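Local coordinates for protein protease Do-like 8, chloroplastic (Arabidopsis thaliana, PDB 4IC6) that probably cleaves proteins in the chloroplast thylakoid as a serine protease of the HtrA (Deg) family, at residues G29-L34 with H167-G172; I104-S107 with Q111-F114; R123-A128 with L242-Q247. The protein carries 1 engineered substitution. All blocks are in the same frame, centred on the assembly; numbering follows the deposited sequence.

How the contacts relate
Followed from the N terminus, the chain first enters contact 1, where helix 26-39 meets strand 168-176 of the second beta barrel and closes a loop of more than 130 residues. Nested within that loop is contact 2, the beta hairpin of strands 98-105 and 111-122 in the first barrel. The two touch, His167 CE1 packing 3.7 Å from Gln111 NE2. Contact 3 opens after contact 2 has closed and crosses contact 1 along the chain, running from the start of strand 127-131 to helix 238-251. Strands 111-122 and 127-131 are sheet neighbours, yet contacts 2 and 3 remain about 13 Å apart at their nearest atoms. Between them, contacts 1 and 3 bring a helix to each barrel.

Contact 1 (G29-L34 with H167-G172); sequences GRIVQL and HTLTVG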
ATOM      1  N   GLY A  29     -22.085  28.803 -20.236  1.00 35.34           N
ATOM      2  CA  GLY A  29     -22.006  30.256 -20.195  1.00 39.31           C
ATOM      3  C   GLY A  29     -22.197  30.851 -18.804  1.00 39.54           C
ATOM      4  O   GLY A  29     -21.413  31.709 -18.384  1.00 36.13           O
ATOM      5  N   ARG A  30     -23.242  30.417 -18.094  1.00 37.59           N
ATOM      6  CA  ARG A  30     -23.502  30.895 -16.730  1.00 39.63           C
ATOM      7  C   ARG A  30     -22.348  30.549 -15.802  1.00 36.95           C
ATOM      8  O   ARG A  30     -21.921  31.365 -14.993  1.00 38.48           O
ATOM      9  CB  ARG A  30     -24.755  30.247 -16.128  1.00 43.29           C
ATOM     10  CG  ARG A  30     -26.063  30.554 -16.814  1.00 56.87           C
ATOM     11  CD  ARG A  30     -27.263  30.173 -15.921  1.00 61.74           C
ATOM     12  NE  ARG A  30     -27.408  28.731 -15.680  1.00 61.52           N
ATOM     13  CZ  ARG A  30     -27.008  28.101 -14.577  1.00 59.06           C
ATOM     14  NH1 ARG A  30     -27.195  26.792 -14.456  1.00 58.91           N
ATOM     15  NH2 ARG A  30     -26.421  28.774 -13.595  1.00 61.84           N
ATOM     16  N   ILE A  31     -21.888  29.308 -15.890  1.00 31.29           N
ATOM     17  CA  ILE A  31     -20.813  28.826 -15.041  1.00 29.98           C
ATOM     18  C   ILE A  31     -19.578  29.688 -15.227  1.00 31.76           C
ATOM     19  O   ILE A  31     -18.955  30.114 -14.253  1.00 34.22           O
ATOM     20  CB  ILE A  31     -20.450  27.374 -15.357  1.00 32.89           C
ATOM     21  CG1 ILE A  31     -21.639  26.452 -15.086  1.00 37.35           C
ATOM     22  CG2 ILE A  31     -19.271  26.920 -14.504  1.00 29.71           C
ATOM     23  CD1 ILE A  31     -21.294  24.977 -15.286  1.00 38.28           C
ATOM     24  N   VAL A  32     -19.220  29.931 -16.484  1.00 34.20           N
ATOM     25  CA  VAL A  32     -18.072  30.788 -16.791  1.00 36.23           C
ATOM     26  C   VAL A  32     -18.174  32.183 -16.168  1.00 38.19           C
ATOM     27  O   VAL A  32     -17.199  32.685 -15.592  1.00 39.15           O
ATOM     28  CB  VAL A  32     -17.809  30.865 -18.312  1.00 37.66           C
ATOM     29  CG1 VAL A  32     -16.938  32.075 -18.659  1.00 41.80           C
ATOM     30  CG2 VAL A  32     -17.151  29.562 -18.802  1.00 36.86           C
ATOM     31  N   GLN A  33     -19.350  32.799 -16.257  1.00 39.29           N
ATOM     32  CA  GLN A  33     -19.525  34.152 -15.719  1.00 42.19           C
ATOM     33  C   GLN A  33     -19.551  34.153 -14.182  1.00 40.56           C
ATOM     34  O   GLN A  33     -18.928  34.999 -13.547  1.00 37.86           O
ATOM     35  CB  GLN A  33     -20.782  34.818 -16.297  1.00 44.98           C
ATOM     36  N   LEU A  34     -20.252  33.196 -13.582  1.00 36.68           N
ATOM     37  CA  LEU A  34     -20.246  33.057 -12.122  1.00 37.12           C
ATOM     38  C   LEU A  34     -18.847  32.874 -11.561  1.00 37.20           C
ATOM     39  O   LEU A  34     -18.472  33.493 -10.557  1.00 40.00           O
ATOM     40  CB  LEU A  34     -21.072  31.852 -11.693  1.00 38.52           C
ATOM     41  CG  LEU A  34     -22.548  32.112 -11.402  1.00 46.35           C
ATOM     42  CD1 LEU A  34     -23.149  30.855 -10.785  1.00 47.38           C
ATOM     43  CD2 LEU A  34     -22.718  33.315 -10.472  1.00 46.08           C
ATOM     44  N   HIS A 167      -7.070  30.703 -10.291  1.00 37.19           N
ATOM     45  CA  HIS A 167      -8.193  30.079  -9.598  1.00 36.15           C
ATOM     46  C   HIS A 167      -8.571  28.748 -10.234  1.00 35.90           C
ATOM     47  O   HIS A 167      -8.258  28.496 -11.404  1.00 35.55           O
ATOM     48  CB  HIS A 167      -9.406  31.020  -9.558  1.00 36.38           C
ATOM     49  CG  HIS A 167      -9.259  32.150  -8.589  1.00 41.63           C
ATOM     50  ND1 HIS A 167      -8.422  33.226  -8.816  1.00 44.57           N
ATOM     51  CD2 HIS A 167      -9.830  32.365  -7.381  1.00 38.20           C
ATOM     52  CE1 HIS A 167      -8.490  34.057  -7.791  1.00 43.37           C
ATOM     53  NE2 HIS A 167      -9.337  33.560  -6.908  1.00 41.15           N
ATOM     54  N   THR A 168      -9.255  27.910  -9.460  1.00 33.00           N
ATOM     55  CA  THR A 168      -9.671  26.583  -9.914  1.00 31.46           C
ATOM     56  C   THR A 168     -11.165  26.457  -9.808  1.00 29.44           C
ATOM     57  O   THR A 168     -11.785  27.141  -9.008  1.00 28.24           O
ATOM     58  CB  THR A 168      -9.073  25.471  -9.031  1.00 29.76           C
ATOM     59  OG1 THR A 168      -9.552  25.623  -7.688  1.00 31.04           O
ATOM     60  CG2 THR A 168      -7.555  25.563  -9.003  1.00 34.52           C
ATOM     61  N   LEU A 169     -11.748  25.545 -10.577  1.00 27.21           N
ATOM     62  CA  LEU A 169     -13.185  25.312 -10.460  1.00 29.24           C
ATOM     63  C   LEU A 169     -13.461  23.835 -10.595  1.00 30.98           C
ATOM     64  O   LEU A 169     -12.844  23.162 -11.419  1.00 31.11           O
ATOM     65  CB  LEU A 169     -13.913  26.024 -11.591  1.00 30.23           C
ATOM     66  CG  LEU A 169     -15.409  25.731 -11.739  1.00 30.58           C
ATOM     67  CD1 LEU A 169     -16.136  26.269 -10.527  1.00 30.73           C
ATOM     68  CD2 LEU A 169     -15.932  26.382 -13.003  1.00 26.95           C
ATOM     69  N   THR A 170     -14.395  23.340  -9.795  1.00 31.04           N
ATOM     70  CA  THR A 170     -15.006  22.044 -10.059  1.00 32.18           C
ATOM     71  C   THR A 170     -16.511  22.206  -9.967  1.00 30.73           C
ATOM     72  O   THR A 170     -16.999  23.131  -9.323  1.00 27.59           O
ATOM     73  CB  THR A 170     -14.497  20.928  -9.103  1.00 28.31           C
ATOM     74  OG1 THR A 170     -14.914  21.202  -7.757  1.00 25.88           O
ATOM     75  CG2 THR A 170     -12.975  20.826  -9.158  1.00 27.18           C
ATOM     76  N   VAL A 171     -17.254  21.320 -10.614  1.00 27.77           N
ATOM     77  CA  VAL A 171     -18.693  21.492 -10.690  1.00 26.64           C
ATOM     78  C   VAL A 171     -19.370  20.141 -10.573  1.00 27.67           C
ATOM     79  O   VAL A 171     -18.963  19.184 -11.220  1.00 29.99           O
ATOM     80  CB  VAL A 171     -19.109  22.117 -12.044  1.00 30.97           C
ATOM     81  CG1 VAL A 171     -20.625  22.111 -12.210  1.00 32.90           C
ATOM     82  CG2 VAL A 171     -18.569  23.546 -12.184  1.00 29.99           C
ATOM     83  N   GLY A 172     -20.399  20.072  -9.739  1.00 27.22           N
ATOM     84  CA  GLY A 172     -21.248  18.901  -9.677  1.00 24.49           C
ATOM     85  C   GLY A 172     -22.596  19.278  -9.104  1.00 23.97           C
ATOM     86  O   GLY A 172     -23.089  20.398  -9.298  1.00 27.87           O
TER
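Ile31 on helix 26-39 meets Leu169 and Val171 on strand 168-176, a worked example of how one branched side chain can fasten a helix to a strand through methyl groups alone. The two strand residues are separated by Thr170, so in the extended strand their side chains emerge on the same face of the sheet, and both are directed at the helix. Val171 is the residue nearest to Ile31 by backbone, the two CA atoms standing 8.8 Å apart, a spacing filled by the side chains.

The orientation of the pairs differs. Ile31 and Leu169 cross at about a right angle, Ile31 CG2 lying 3.7 Å from Leu169 CD2. Ile31 and Val171 instead reach toward each other tip to tip, and Ile31 CG2 is 4.2 Å from Val171 CG2. The same methyl therefore serves both partners. With CG1 beside the backbone N (chi1 -62°), Ile31 CG2 falls anti to that N and faces the strand, while CG1 carries CD1 toward Val171, where CD1 comes within 4.3 Å of Val171 CG1. On the strand, Leu169 CD2 and Val171 CG2 are themselves 4.0 Å apart, so the three methyls form a compact triangle. The buried surface is small, 103 Å², and the interaction is wholly apolar.

Leu169 O and Val171 N, the polar backbone atoms beside these side chains, are hydrogen-bonded to Ser175 and Asp196 of a second subunit, which places the strand at a subunit interface. Within the chain, the adjoining strand 155-160 of the second barrel completes the seat of the helix: Gln155 touches Ile31, Leu157 touches Leu169, and Phe35, one helical turn beyond Ile31, also rests on Leu169.

Contact 2 (I104-S107 with Q111-F114); sequences ILAS and QKNF
Ile104 and Lys112 form an antiparallel hydrogen-bonded pair in the beta hairpin of strands 98-105 and 111-122, a hairpin of the first barrel in this trypsin-like fold. Ile104 N donates to Lys112 O at 2.9 Å in the carbonyl plane; the return bond from Lys112 N to Ile104 O has its donor well above that plane. Leu105 and Gln111 follow as the non-hydrogen-bonded pair, their CA atoms only 4.1 Å apart.

Gln111 illustrates how a polar side chain can spend its aliphatic part on a cross-strand neighbour. Its CB lies 3.9 Å from Ile104 O. With CG beside the backbone N (chi1 -67°), that methylene is brought against Leu105, touching both CA and CD1 at 3.7 Å. Beyond CG the chain is extended, and at its tip OE1 is hydrogen-bonded to Asn161 ND2 and the amide lies beside the His167 ring.

The face bearing Ile104 is completed by Phe114 and Lys112. Ile104 crosses the Phe114 side chain at about a right angle, its CD1 lying 3.9 Å from Phe114 CD2. Lys112, bent at its second torsion, sends NZ to a salt bridge with Asp108 in the turn, while on the way its CD rests 4.1 Å from Ala106 CB.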
ATOM      1  N   ILE A 104      -4.955  38.293  -2.595  1.00 47.17           N
ATOM      2  CA  ILE A 104      -6.256  38.717  -3.081  1.00 43.63           C
ATOM      3  C   ILE A 104      -6.195  39.295  -4.497  1.00 46.28           C
ATOM      4  O   ILE A 104      -5.421  40.223  -4.785  1.00 47.27           O
ATOM      5  CB  ILE A 104      -6.853  39.787  -2.162  1.00 44.72           C
ATOM      6  CG1 ILE A 104      -6.579  39.439  -0.698  1.00 44.96           C
ATOM      7  CG2 ILE A 104      -8.336  39.965  -2.450  1.00 44.25           C
ATOM      8  CD1 ILE A 104      -7.351  40.281   0.288  1.00 44.84           C
ATOM      9  N   LEU A 105      -7.040  38.755  -5.367  1.00 42.94           N
ATOM     10  CA  LEU A 105      -7.138  39.189  -6.756  1.00 47.26           C
ATOM     11  C   LEU A 105      -7.774  40.579  -6.863  1.00 50.84           C
ATOM     12  O   LEU A 105      -8.923  40.784  -6.449  1.00 48.81           O
ATOM     13  CB  LEU A 105      -7.973  38.182  -7.554  1.00 43.45           C
ATOM     14  CG  LEU A 105      -8.026  38.356  -9.077  1.00 41.01           C
ATOM     15  CD1 LEU A 105      -6.632  38.200  -9.697  1.00 40.06           C
ATOM     16  CD2 LEU A 105      -9.001  37.354  -9.687  1.00 39.81           C
ATOM     17  N   ALA A 106      -7.026  41.527  -7.420  1.00 55.26           N
ATOM     18  CA  ALA A 106      -7.551  42.863  -7.659  1.00 59.52           C
ATOM     19  C   ALA A 106      -8.153  42.969  -9.059  1.00 65.04           C
ATOM     20  O   ALA A 106      -8.051  42.038  -9.864  1.00 63.80           O
ATOM     21  CB  ALA A 106      -6.466  43.904  -7.469  1.00 59.53           C
ATOM     22  N   SER A 107      -8.772  44.113  -9.344  1.00 70.14           N
ATOM     23  CA  SER A 107      -9.416  44.350 -10.636  1.00 71.88           C
ATOM     24  C   SER A 107      -8.423  44.407 -11.797  1.00 74.62           C
ATOM     25  O   SER A 107      -8.791  44.136 -12.945  1.00 78.19           O
ATOM     26  CB  SER A 107     -10.249  45.621 -10.586  1.00 72.77           C
ATOM     27  N   GLN A 111      -2.762  39.267  -8.303  1.00 52.58           N
ATOM     28  CA  GLN A 111      -3.001  39.084  -6.882  1.00 50.55           C
ATOM     29  C   GLN A 111      -2.023  39.873  -6.010  1.00 52.26           C
ATOM     30  O   GLN A 111      -0.802  39.811  -6.189  1.00 50.86           O
ATOM     31  CB  GLN A 111      -3.044  37.606  -6.517  1.00 46.16           C
ATOM     32  CG  GLN A 111      -4.240  36.913  -7.124  1.00 45.18           C
ATOM     33  CD  GLN A 111      -4.433  35.512  -6.598  1.00 41.16           C
ATOM     34  OE1 GLN A 111      -4.232  35.245  -5.413  1.00 38.70           O
ATOM     35  NE2 GLN A 111      -4.806  34.599  -7.487  1.00 42.46           N
ATOM     36  N   LYS A 112      -2.586  40.630  -5.074  1.00 55.35           N
ATOM     37  CA  LYS A 112      -1.812  41.452  -4.153  1.00 54.16           C
ATOM     38  C   LYS A 112      -1.709  40.763  -2.785  1.00 51.13           C
ATOM     39  O   LYS A 112      -2.639  40.072  -2.362  1.00 47.10           O
ATOM     40  CB  LYS A 112      -2.462  42.831  -4.018  1.00 60.10           C
ATOM     41  CG  LYS A 112      -1.857  43.930  -4.920  1.00 68.62           C
ATOM     42  CD  LYS A 112      -2.538  44.041  -6.291  1.00 72.07           C
ATOM     43  CE  LYS A 112      -2.039  45.285  -7.042  1.00 78.61           C
ATOM     44  NZ  LYS A 112      -2.374  45.302  -8.500  1.00 79.93           N
ATOM     45  N   ASN A 113      -0.592  40.963  -2.087  1.00 46.45           N
ATOM     46  CA  ASN A 113      -0.298  40.215  -0.858  1.00 54.48           C
ATOM     47  C   ASN A 113      -0.562  40.994   0.444  1.00 55.75           C
ATOM     48  O   ASN A 113      -0.242  42.180   0.541  1.00 51.41           O
ATOM     49  CB  ASN A 113       1.157  39.728  -0.890  1.00 63.90           C
ATOM     50  CG  ASN A 113       1.490  38.787   0.252  1.00 69.70           C
ATOM     51  OD1 ASN A 113       0.975  37.670   0.325  1.00 72.93           O
ATOM     52  ND2 ASN A 113       2.384  39.223   1.136  1.00 74.81           N
ATOM     53  N   PHE A 114      -1.141  40.324   1.442  1.00 54.89           N
ATOM     54  CA  PHE A 114      -1.456  40.949   2.736  1.00 53.63           C
ATOM     55  C   PHE A 114      -1.157  40.042   3.913  1.00 51.97           C
ATOM     56  O   PHE A 114      -1.303  38.826   3.822  1.00 52.34           O
ATOM     57  CB  PHE A 114      -2.935  41.340   2.806  1.00 55.19           C
ATOM     58  CG  PHE A 114      -3.327  42.360   1.793  1.00 58.40           C
ATOM     59  CD1 PHE A 114      -3.122  43.706   2.043  1.00 60.51           C
ATOM     60  CD2 PHE A 114      -3.866  41.977   0.576  1.00 56.37           C
ATOM     61  CE1 PHE A 114      -3.465  44.662   1.106  1.00 60.63           C
ATOM     62  CE2 PHE A 114      -4.212  42.927  -0.369  1.00 57.79           C
ATOM     63  CZ  PHE A 114      -4.009  44.275  -0.101  1.00 58.41           C
TER

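Contact 3 (R123-A128 with L242-Q247); sequences RAKDLA and LKIVPQ
Leu127 and Ile244 bring a strand and a helix together with their CA atoms 7.9 Å apart. A type I turn from Arg123 to Asp126, closed by Asp126 N on Arg123 O at 3.0 Å, leads to strand 127-131, and at the junction Asp126 and Leu127 both face Asp122 in a G1 beta bulge. The opposing helix is kinked at Pro246, whose N has no bond to the preceding turn.

Leu127 crosses Ile244 obliquely, its CD1 meeting Ile244 CB at 3.9 Å and CG2 at 4.1 Å. Two bends of Ile244 (chi1 -58°, chi2 -62°) carry CD1 over to Lys125, whose CG lies 4.0 Å away before the rest of its chain leads off. Cutting Ile244 back to an alanine would keep the CB that Leu127 CD1 touches, but is likely to leave Lys125 CG without CG1 and CD1 and open a gap beside Leu127.

Asp126, predicted to belong to the charge relay, is hydrogen-bonded to His83 N through OD1 and to Ser183 OG through OD2. Helix 238-251 follows strand 233-237 of the second barrel, whose Ile236 also touches Leu127, and leans on strands 127-131 and 77-80 of the first, Val245 packing on Val79.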
ATOM      1  N   ARG A 123     -12.080  24.700  16.077  1.00 41.70           N
ATOM      2  CA  ARG A 123     -11.703  23.388  15.568  1.00 42.31           C
ATOM      3  C   ARG A 123     -12.917  22.492  15.285  1.00 40.29           C
ATOM      4  O   ARG A 123     -12.960  21.791  14.270  1.00 37.54           O
ATOM      5  CB  ARG A 123     -10.732  22.715  16.538  1.00 44.82           C
ATOM      6  CG  ARG A 123     -10.312  21.335  16.100  1.00 44.72           C
ATOM      7  CD  ARG A 123      -9.037  20.841  16.774  1.00 52.33           C
ATOM      8  NE  ARG A 123      -8.274  20.084  15.783  1.00 59.91           N
ATOM      9  CZ  ARG A 123      -6.951  19.989  15.733  1.00 63.39           C
ATOM     10  NH1 ARG A 123      -6.195  20.589  16.651  1.00 66.73           N
ATOM     11  NH2 ARG A 123      -6.390  19.287  14.756  1.00 57.54           N
ATOM     12  N   ALA A 124     -13.907  22.539  16.170  1.00 41.65           N
ATOM     13  CA  ALA A 124     -15.098  21.696  16.047  1.00 41.11           C
ATOM     14  C   ALA A 124     -15.812  21.865  14.706  1.00 36.74           C
ATOM     15  O   ALA A 124     -16.290  20.893  14.135  1.00 37.89           O
ATOM     16  CB  ALA A 124     -16.054  21.961  17.208  1.00 45.14           C
ATOM     17  N   LYS A 125     -15.898  23.092  14.198  1.00 34.78           N
ATOM     18  CA  LYS A 125     -16.513  23.327  12.889  1.00 34.47           C
ATOM     19  C   LYS A 125     -15.496  23.557  11.764  1.00 34.06           C
ATOM     20  O   LYS A 125     -15.880  23.906  10.647  1.00 34.72           O
ATOM     21  CB  LYS A 125     -17.517  24.488  12.953  1.00 32.63           C
ATOM     22  CG  LYS A 125     -18.687  24.260  13.915  1.00 35.05           C
ATOM     23  CD  LYS A 125     -19.505  23.025  13.477  1.00 35.00           C
ATOM     24  CE  LYS A 125     -20.855  22.946  14.189  1.00 37.98           C
ATOM     25  NZ  LYS A 125     -21.714  21.843  13.628  1.00 39.81           N
ATOM     26  N   ASP A 126     -14.215  23.338  12.061  1.00 32.79           N
ATOM     27  CA  ASP A 126     -13.131  23.532  11.089  1.00 33.20           C
ATOM     28  C   ASP A 126     -13.241  24.880  10.390  1.00 31.40           C
ATOM     29  O   ASP A 126     -13.271  24.952   9.159  1.00 33.03           O
ATOM     30  CB  ASP A 126     -13.119  22.418  10.023  1.00 35.41           C
ATOM     31  CG  ASP A 126     -11.803  22.359   9.257  1.00 38.64           C
ATOM     32  OD1 ASP A 126     -10.936  23.244   9.477  1.00 38.01           O
ATOM     33  OD2 ASP A 126     -11.640  21.435   8.429  1.00 36.24           O
ATOM     34  N   LEU A 127     -13.308  25.951  11.178  1.00 35.72           N
ATOM     35  CA  LEU A 127     -13.357  27.294  10.622  1.00 32.99           C
ATOM     36  C   LEU A 127     -12.380  28.207  11.323  1.00 36.91           C
ATOM     37  O   LEU A 127     -12.158  28.088  12.531  1.00 34.94           O
ATOM     38  CB  LEU A 127     -14.766  27.880  10.727  1.00 32.23           C
ATOM     39  CG  LEU A 127     -15.794  27.140   9.875  1.00 34.27           C
ATOM     40  CD1 LEU A 127     -17.208  27.536  10.295  1.00 32.43           C
ATOM     41  CD2 LEU A 127     -15.536  27.437   8.398  1.00 33.56           C
ATOM     42  N   ALA A 128     -11.792  29.115  10.552  1.00 40.04           N
ATOM     43  CA  ALA A 128     -10.866  30.112  11.094  1.00 40.39           C
ATOM     44  C   ALA A 128     -11.168  31.434  10.430  1.00 39.36           C
ATOM     45  O   ALA A 128     -11.633  31.471   9.290  1.00 35.82           O
ATOM     46  CB  ALA A 128      -9.423  29.709  10.831  1.00 34.33           C
ATOM     47  N   LEU A 242     -22.441  31.084   9.006  1.00 39.54           N
ATOM     48  CA  LEU A 242     -23.149  32.290   9.418  1.00 41.18           C
ATOM     49  C   LEU A 242     -23.240  32.397  10.933  1.00 44.49           C
ATOM     50  O   LEU A 242     -23.295  33.493  11.494  1.00 47.78           O
ATOM     51  CB  LEU A 242     -24.555  32.298   8.828  1.00 42.14           C
ATOM     52  CG  LEU A 242     -24.660  32.876   7.424  1.00 42.51           C
ATOM     53  CD1 LEU A 242     -26.058  32.645   6.873  1.00 45.87           C
ATOM     54  CD2 LEU A 242     -24.333  34.367   7.485  1.00 44.91           C
ATOM     55  N   LYS A 243     -23.242  31.253  11.599  1.00 44.02           N
ATOM     56  CA  LYS A 243     -23.389  31.239  13.049  1.00 47.70           C
ATOM     57  C   LYS A 243     -22.038  31.379  13.731  1.00 43.66           C
ATOM     58  O   LYS A 243     -21.907  32.090  14.722  1.00 46.53           O
ATOM     59  CB  LYS A 243     -24.088  29.946  13.489  1.00 50.83           C
ATOM     60  CG  LYS A 243     -23.849  29.528  14.938  1.00 60.06           C
ATOM     61  CD  LYS A 243     -24.804  30.217  15.912  1.00 67.47           C
ATOM     62  CE  LYS A 243     -24.653  29.661  17.333  1.00 67.92           C
ATOM     63  NZ  LYS A 243     -25.640  30.265  18.273  1.00 69.19           N
ATOM     64  N   ILE A 244     -21.029  30.709  13.186  1.00 36.24           N
ATOM     65  CA  ILE A 244     -19.712  30.643  13.824  1.00 40.25           C
ATOM     66  C   ILE A 244     -18.858  31.899  13.614  1.00 41.96           C
ATOM     67  O   ILE A 244     -18.196  32.384  14.535  1.00 43.17           O
ATOM     68  CB  ILE A 244     -18.918  29.410  13.319  1.00 37.74           C
ATOM     69  CG1 ILE A 244     -19.705  28.125  13.607  1.00 37.96           C
ATOM     70  CG2 ILE A 244     -17.527  29.368  13.941  1.00 36.36           C
ATOM     71  CD1 ILE A 244     -19.946  27.872  15.097  1.00 39.38           C
ATOM     72  N   VAL A 245     -18.873  32.426  12.396  1.00 42.54           N
ATOM     73  CA  VAL A 245     -17.994  33.536  12.062  1.00 42.24           C
ATOM     74  C   VAL A 245     -18.184  34.768  12.968  1.00 44.28           C
ATOM     75  O   VAL A 245     -17.208  35.275  13.530  1.00 47.39           O
ATOM     76  CB  VAL A 245     -18.075  33.911  10.563  1.00 41.31           C
ATOM     77  CG1 VAL A 245     -17.374  35.245  10.302  1.00 42.95           C
ATOM     78  CG2 VAL A 245     -17.429  32.823   9.721  1.00 39.84           C
ATOM     79  N   PRO A 246     -19.432  35.244  13.136  1.00 44.43           N
ATOM     80  CA  PRO A 246     -19.612  36.439  13.976  1.00 49.54           C
ATOM     81  C   PRO A 246     -19.131  36.245  15.412  1.00 50.80           C
ATOM     82  O   PRO A 246     -18.667  37.213  16.039  1.00 51.94           O
ATOM     83  CB  PRO A 246     -21.125  36.665  13.952  1.00 50.16           C
ATOM     84  CG  PRO A 246     -21.589  35.976  12.714  1.00 47.98           C
ATOM     85  CD  PRO A 246     -20.698  34.790  12.545  1.00 46.11           C
ATOM     86  N   GLN A 247     -19.254  35.021  15.926  1.00 49.17           N
ATOM     87  CA  GLN A 247     -18.742  34.680  17.259  1.00 46.56           C
ATOM     88  C   GLN A 247     -17.215  34.761  17.289  1.00 48.39           C
ATOM     89  O   GLN A 247     -16.631  35.308  18.225  1.00 54.46           O
ATOM     90  CB  GLN A 247     -19.202  33.272  17.682  1.00 49.59           C
ATOM     91  CG  GLN A 247     -20.716  33.097  17.776  1.00 49.27           C
ATOM     92  CD  GLN A 247     -21.121  31.758  18.374  1.00 53.14           C
ATOM     93  OE1 GLN A 247     -21.581  30.855  17.665  1.00 51.41           O
ATOM     94  NE2 GLN A 247     -20.957  31.625  19.687  1.00 55.63           N
TER